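Lysozyme, putative (Bacillus anthracis, PDB 2WAG) probably hydrolyses the glycan strands of bacterial cell-wall peptidoglycan, as a family 25 glycoside hydrolase (lysozyme). Local coordinates at residues H74-D79 with S127-M132; E148-Y153 with C161-R166. One frame throughout, in Å; residues are numbered along the deposited sequence.

Contact 1 of 2, residues H74-D79 with S127-M132. With SO4 (sulfate ion), chain G.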
loop_
_atom_site.group_PDB
_atom_site.type_symbol
_atom_site.label_atom_id
_atom_site.label_comp_id
_atom_site.label_asym_id
_atom_site.label_seq_id
_atom_site.Cartn_x
_atom_site.Cartn_y
_atom_site.Cartn_z
ATOM N N HIS A 74 -14.487 -3.781 11.231
ATOM C CA HIS A 74 -14.808 -2.385 11.417
ATOM C C HIS A 74 -13.531 -1.573 11.314
ATOM O O HIS A 74 -12.538 -1.895 11.956
ATOM C CB HIS A 74 -15.335 -2.163 12.837
ATOM C CG HIS A 74 -15.754 -0.751 13.069
ATOM N ND1 HIS A 74 -15.006 0.191 13.747
ATOM C CD2 HIS A 74 -16.865 -0.120 12.645
ATOM C CE1 HIS A 74 -15.653 1.351 13.733
ATOM N NE2 HIS A 74 -16.791 1.179 13.085
ATOM N N PHE A 75 -13.555 -0.505 10.515
ATOM C CA PHE A 75 -12.406 0.379 10.447
ATOM C C PHE A 75 -12.573 1.481 11.507
ATOM O O PHE A 75 -13.484 2.302 11.424
ATOM C CB PHE A 75 -12.222 0.938 9.032
ATOM C CG PHE A 75 -10.885 1.569 8.821
ATOM C CD1 PHE A 75 -9.895 0.927 8.066
ATOM C CD2 PHE A 75 -10.588 2.782 9.407
ATOM C CE1 PHE A 75 -8.641 1.525 7.902
ATOM C CE2 PHE A 75 -9.353 3.377 9.249
ATOM C CZ PHE A 75 -8.375 2.748 8.491
ATOM N N PHE A 76 -11.714 1.464 12.516
ATOM C CA PHE A 76 -11.829 2.355 13.667
ATOM C C PHE A 76 -11.614 3.824 13.325
ATOM O O PHE A 76 -10.730 4.160 12.525
ATOM C CB PHE A 76 -10.804 1.900 14.709
ATOM C CG PHE A 76 -10.899 2.596 16.045
ATOM C CD1 PHE A 76 -11.947 2.341 16.921
ATOM C CD2 PHE A 76 -9.899 3.482 16.435
ATOM C CE1 PHE A 76 -12.003 3.006 18.179
ATOM C CE2 PHE A 76 -9.930 4.101 17.681
ATOM C CZ PHE A 76 -10.979 3.872 18.537
ATOM N N SER A 77 -12.420 4.687 13.938
ATOM C CA SER A 77 -12.246 6.126 13.870
ATOM C C SER A 77 -11.710 6.650 15.193
ATOM O O SER A 77 -12.169 6.251 16.268
ATOM C CB SER A 77 -13.576 6.804 13.577
ATOM O OG SER A 77 -13.414 8.207 13.724
ATOM N N PHE A 78 -10.749 7.562 15.129
ATOM C CA PHE A 78 -10.252 8.261 16.310
ATOM C C PHE A 78 -11.160 9.406 16.741
ATOM O O PHE A 78 -10.874 10.063 17.741
ATOM C CB PHE A 78 -8.835 8.769 16.036
ATOM C CG PHE A 78 -7.856 7.664 15.788
ATOM C CD1 PHE A 78 -7.463 6.835 16.812
ATOM C CD2 PHE A 78 -7.331 7.442 14.517
ATOM C CE1 PHE A 78 -6.557 5.788 16.604
ATOM C CE2 PHE A 78 -6.427 6.399 14.309
ATOM C CZ PHE A 78 -6.039 5.583 15.343
ATOM N N ASP A 79 -12.249 9.636 16.005
ATOM C CA ASP A 79 -13.035 10.850 16.213
ATOM C C ASP A 79 -14.480 10.655 16.606
ATOM O O ASP A 79 -15.237 11.624 16.625
ATOM C CB ASP A 79 -12.905 11.749 14.994
ATOM C CG ASP A 79 -11.539 12.381 14.939
ATOM O OD1 ASP A 79 -11.209 13.186 15.829
ATOM O OD2 ASP A 79 -10.748 12.022 14.053
ATOM N N SER A 127 -11.760 0.034 24.111
ATOM C CA SER A 127 -12.192 -0.930 25.130
ATOM C C SER A 127 -13.703 -1.061 25.203
ATOM O O SER A 127 -14.230 -2.159 25.399
ATOM C CB SER A 127 -11.643 -0.539 26.494
ATOM O OG SER A 127 -10.235 -0.610 26.520
ATOM N N VAL A 128 -14.415 0.060 25.043
ATOM C CA VAL A 128 -15.863 -0.008 24.969
ATOM C C VAL A 128 -16.312 -0.844 23.756
ATOM O O VAL A 128 -17.204 -1.688 23.857
ATOM C CB VAL A 128 -16.501 1.389 24.920
ATOM C CG1 VAL A 128 -17.974 1.279 24.568
ATOM C CG2 VAL A 128 -16.272 2.122 26.248
ATOM N N MET A 129 -15.695 -0.607 22.594
ATOM C CA MET A 129 -16.053 -1.378 21.407
ATOM C C MET A 129 -15.851 -2.874 21.625
ATOM O O MET A 129 -16.715 -3.682 21.274
ATOM C CB MET A 129 -15.185 -0.982 20.225
ATOM C CG MET A 129 -15.524 0.313 19.604
ATOM S SD MET A 129 -14.918 0.411 17.898
ATOM C CE MET A 129 -15.851 -0.739 17.131
ATOM N N ILE A 130 -14.679 -3.236 22.143
ATOM C CA ILE A 130 -14.370 -4.640 22.377
ATOM C C ILE A 130 -15.419 -5.258 23.314
ATOM O O ILE A 130 -15.950 -6.344 23.038
ATOM C CB ILE A 130 -12.975 -4.784 22.957
ATOM C CG1 ILE A 130 -11.913 -4.380 21.937
ATOM C CG2 ILE A 130 -12.745 -6.240 23.458
ATOM C CD1 ILE A 130 -10.591 -4.023 22.563
ATOM N N GLU A 131 -15.722 -4.574 24.423
ATOM C CA GLU A 131 -16.690 -5.107 25.374
ATOM C C GLU A 131 -18.038 -5.362 24.698
ATOM O O GLU A 131 -18.666 -6.414 24.866
ATOM C CB GLU A 131 -16.861 -4.132 26.539
ATOM C CG GLU A 131 -17.809 -4.694 27.612
ATOM C CD GLU A 131 -18.022 -3.749 28.746
ATOM O OE1 GLU A 131 -17.044 -3.374 29.428
ATOM O OE2 GLU A 131 -19.197 -3.418 28.994
ATOM N N MET A 132 -18.491 -4.395 23.911
ATOM C CA MET A 132 -19.796 -4.525 23.285
ATOM C C MET A 132 -19.834 -5.603 22.204
ATOM O O MET A 132 -20.822 -6.349 22.092
ATOM C CB MET A 132 -20.251 -3.175 22.714
ATOM C CG MET A 132 -20.471 -2.138 23.818
ATOM S SD MET A 132 -20.951 -0.529 23.189
ATOM C CE MET A 132 -22.523 -0.894 22.433
HETATM S S SO4 G . -16.480 9.427 12.502
HETATM O O1 SO4 G . -15.398 9.297 11.540
HETATM O O2 SO4 G . -17.639 8.541 12.472
HETATM O O3 SO4 G . -16.787 10.805 12.907
HETATM O O4 SO4 G . -15.784 8.924 13.710
#
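M129 meets H74 and F76 with a single flexible side chain, a compact example of how a helix of the outer layer seats on a parallel strand in the TIM-barrel-like fold of this family. The helix 119-137 supplies M129, and strand 69-75, with the loop that leaves it, supplies the two rings; the CA atoms of F76 and M129, the nearest pair, lie 9.6 Å apart. Traced outwards, CB of M129 sets off toward the strand and CG carries the chain on, neither of them making a close approach across the contact. SD is the first atom to touch. It lies at the edge of the F76 ring, 3.7 Å from CD1 and 3.9 Å from CE1, and the line from the ring centroid to SD is 86° off the ring normal, a Met-aromatic contact made in the plane of the ring. A turn about the CG-SD bond (chi3 67°) carries CE away from F76 and over one face of H74. There the methyl stands 4.0 Å from the imidazole centroid and 30° off its normal, a CH-pi contact. Q85 and I104 also pack against M129, which is buried. NE2 of the imidazole is hydrogen-bonded to the backbone oxygen of G48, while buried ND1 has no hydrogen-bonding partner in the model. Farther along the loop S77 forms an ST turn, its OG accepting from the backbone N of D79 at 2.9 Å. The same OG approaches a sulfate ion, also bound by S80 and S49, though that bond is too short to be taken literally. Across the two segments, the shortest approach to the imidazole is CE of M129, 3.6 Å from ND1 of H74.

Contact 2 of 2, residues E148-Y153 with C161-R166. With SO4 (sulfate ion), chain F.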
loop_
_atom_site.group_PDB
_atom_site.type_symbol
_atom_site.label_atom_id
_atom_site.label_comp_id
_atom_site.label_asym_id
_atom_site.label_seq_id
_atom_site.Cartn_x
_atom_site.Cartn_y
_atom_site.Cartn_z
ATOM N N GLU A 148 3.075 0.487 13.330
ATOM C CA GLU A 148 3.105 1.769 14.038
ATOM C C GLU A 148 1.923 1.916 14.995
ATOM O O GLU A 148 2.088 2.390 16.130
ATOM C CB GLU A 148 3.182 2.930 13.035
ATOM C CG GLU A 148 4.534 2.972 12.317
ATOM C CD GLU A 148 4.690 4.133 11.392
ATOM O OE1 GLU A 148 3.673 4.595 10.827
ATOM O OE2 GLU A 148 5.851 4.581 11.215
ATOM N N ALA A 149 0.733 1.519 14.549
ATOM C CA ALA A 149 -0.425 1.599 15.425
ATOM C C ALA A 149 -0.313 0.594 16.574
ATOM O O ALA A 149 -0.696 0.898 17.713
ATOM C CB ALA A 149 -1.720 1.419 14.624
ATOM N N TYR A 150 0.205 -0.598 16.290
ATOM C CA TYR A 150 0.399 -1.570 17.339
ATOM C C TYR A 150 1.337 -0.984 18.394
ATOM O O TYR A 150 1.040 -1.008 19.598
ATOM C CB TYR A 150 0.982 -2.869 16.768
ATOM C CG TYR A 150 1.102 -3.945 17.821
ATOM C CD1 TYR A 150 0.028 -4.792 18.080
ATOM C CD2 TYR A 150 2.266 -4.110 18.578
ATOM C CE1 TYR A 150 0.106 -5.770 19.057
ATOM C CE2 TYR A 150 2.360 -5.098 19.552
ATOM C CZ TYR A 150 1.265 -5.919 19.800
ATOM O OH TYR A 150 1.354 -6.902 20.758
ATOM N N ASP A 151 2.474 -0.452 17.966
ATOM C CA ASP A 151 3.464 0.006 18.943
ATOM C C ASP A 151 2.947 1.158 19.800
ATOM O O ASP A 151 3.299 1.261 20.972
ATOM C CB ASP A 151 4.767 0.384 18.238
ATOM C CG ASP A 151 5.517 -0.831 17.718
ATOM O OD1 ASP A 151 5.164 -1.980 18.073
ATOM O OD2 ASP A 151 6.484 -0.613 16.960
ATOM N N LEU A 152 2.086 1.990 19.224
ATOM C CA LEU A 152 1.594 3.181 19.911
ATOM C C LEU A 152 0.292 2.994 20.698
ATOM O O LEU A 152 -0.018 3.803 21.574
ATOM C CB LEU A 152 1.434 4.336 18.917
ATOM C CG LEU A 152 2.716 5.066 18.514
ATOM C CD1 LEU A 152 2.489 5.901 17.264
ATOM C CD2 LEU A 152 3.223 5.933 19.657
ATOM N N TYR A 153 -0.490 1.958 20.409
ATOM C CA TYR A 153 -1.750 1.784 21.047
ATOM C C TYR A 153 -2.041 0.387 21.594
ATOM O O TYR A 153 -2.814 0.266 22.454
ATOM C CB TYR A 153 -2.850 2.184 20.100
ATOM C CG TYR A 153 -2.734 3.594 19.584
ATOM C CD1 TYR A 153 -2.632 4.650 20.453
ATOM C CD2 TYR A 153 -2.707 3.867 18.257
ATOM C CE1 TYR A 153 -2.525 5.942 19.976
ATOM C CE2 TYR A 153 -2.593 5.125 17.787
ATOM C CZ TYR A 153 -2.517 6.161 18.648
ATOM O OH TYR A 153 -2.395 7.436 18.145
ATOM N N CYS A 161 -7.902 -9.748 23.587
ATOM C CA CYS A 161 -8.116 -9.852 22.128
ATOM C C CYS A 161 -7.072 -10.726 21.472
ATOM O O CYS A 161 -6.096 -10.930 22.013
ATOM C CB CYS A 161 -8.048 -8.469 21.446
ATOM S SG CYS A 161 -9.371 -7.309 22.083
ATOM N N ASP A 162 -7.347 -11.184 20.277
ATOM C CA ASP A 162 -6.286 -11.772 19.437
ATOM C C ASP A 162 -5.769 -10.707 18.466
ATOM O O ASP A 162 -6.498 -9.764 18.132
ATOM C CB ASP A 162 -6.853 -12.938 18.613
ATOM C CG ASP A 162 -6.989 -14.227 19.427
ATOM O OD1 ASP A 162 -6.382 -14.311 20.510
ATOM O OD2 ASP A 162 -7.657 -15.151 18.940
ATOM N N ILE A 163 -4.518 -10.851 18.045
ATOM C CA ILE A 163 -3.862 -9.846 17.207
ATOM C C ILE A 163 -3.699 -10.320 15.769
ATOM O O ILE A 163 -3.259 -11.447 15.504
ATOM C CB ILE A 163 -2.471 -9.450 17.771
ATOM C CG1 ILE A 163 -2.573 -9.018 19.250
ATOM C CG2 ILE A 163 -1.819 -8.367 16.887
ATOM C CD1 ILE A 163 -3.544 -7.865 19.481
ATOM N N TRP A 164 -4.084 -9.433 14.858
ATOM C CA TRP A 164 -3.871 -9.629 13.437
ATOM C C TRP A 164 -2.895 -8.524 13.018
ATOM O O TRP A 164 -3.241 -7.339 13.064
ATOM C CB TRP A 164 -5.220 -9.547 12.718
ATOM C CG TRP A 164 -5.213 -9.612 11.213
ATOM C CD1 TRP A 164 -4.157 -9.850 10.361
ATOM C CD2 TRP A 164 -6.361 -9.412 10.395
ATOM N NE1 TRP A 164 -4.604 -9.801 9.049
ATOM C CE2 TRP A 164 -5.949 -9.515 9.046
ATOM C CE3 TRP A 164 -7.701 -9.096 10.678
ATOM C CZ2 TRP A 164 -6.839 -9.331 7.978
ATOM C CZ3 TRP A 164 -8.580 -8.924 9.642
ATOM C CH2 TRP A 164 -8.151 -9.023 8.297
ATOM N N ILE A 165 -1.657 -8.886 12.674
ATOM C CA ILE A 165 -0.606 -7.889 12.422
ATOM C C ILE A 165 -0.300 -7.756 10.931
ATOM O O ILE A 165 -0.196 -8.763 10.214
ATOM C CB ILE A 165 0.688 -8.248 13.218
ATOM C CG1 ILE A 165 1.736 -7.133 13.121
ATOM C CG2 ILE A 165 1.273 -9.605 12.790
ATOM C CD1 ILE A 165 1.337 -5.801 13.783
ATOM N N ARG A 166 -0.153 -6.520 10.463
ATOM C CA ARG A 166 0.346 -6.306 9.107
ATOM C C ARG A 166 1.868 -6.371 9.110
ATOM O O ARG A 166 2.530 -5.664 9.872
ATOM C CB ARG A 166 -0.103 -4.946 8.560
ATOM C CG ARG A 166 0.212 -4.794 7.071
ATOM C CD ARG A 166 -0.082 -3.399 6.519
ATOM N NE ARG A 166 1.022 -2.487 6.814
ATOM C CZ ARG A 166 0.991 -1.170 6.614
ATOM N NH1 ARG A 166 -0.096 -0.574 6.124
ATOM N NH2 ARG A 166 2.061 -0.444 6.909
HETATM S S SO4 F . 4.855 -3.205 6.881
HETATM O O1 SO4 F . 4.409 -2.030 7.660
HETATM O O2 SO4 F . 5.802 -3.774 7.800
HETATM O O3 SO4 F . 3.716 -4.009 6.668
HETATM O O4 SO4 F . 5.463 -2.548 5.761
#
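One aromatic side chain, Y150, carries the whole of the helix's share of this contact, meeting I163 and I165 of the strand without a single hydrogen bond between the segments. The setting is a beta-alpha-beta crossover of the barrel: strand 142-145 leads into helix 147-154, which returns to the parallel neighbouring strand 162-166. I163 and I165, two residues apart, present their side chains to the same side of the strand, so that the helix rests on a pair of branched aliphatic groups. CG of Y150 is anti to the backbone N (chi1 -176°), which extends the ring out from the helix, and the side chains of Y150 and I163 cross at about a right angle. CG2 of I163 approaches this ring obliquely, 3.9 Å from CE1 and 4.2 Å from CD1. Nearer the helix, CB of Y150 receives the tip of I165, its CD1 at 4.2 Å. The phenol's polar end looks elsewhere: OH is hydrogen-bonded to D176, and L174 and R178 also pack on the side chain. A magnesium ion, whose site includes I154 and A157, lies about 3 Å from the nearest atom of the Y150 side chain. Where the strand ends, R166, deposited in two conformers, holds a sulfate ion that is probably from the crystallisation liquor and is also bound by the backbone N of V168. In the conformer described, NE of R166 is hydrogen-bonded to sulfate O3 at 3.1 Å, and NH2 of R166 donates more nearly straight (167°) to sulfate O1, 2.9 Å away at the edge of the guanidinium plane.

Overall arrangement
Contacts 1 and 2 lie in series along the chain, their centres 14 Å apart, and attach successive outer helices to one curved sheet. They also touch directly. CD1 of I130, on the helix of contact 1, packs 3.5 Å from SG of C161, in the second segment of contact 2; on the loop side, CE1 of F78 lies 4.2 Å from CE2 of Y153. Packing is thus continuous from one pair of segments to the other. Each contact has a sulfate near the end of its strand, and the magnesium ion belongs to the neighbourhood of contact 2. In TIM-barrel hydrolases the active site lies at the C-terminal ends of the strands, the end where R166 and the loop after F75 are found.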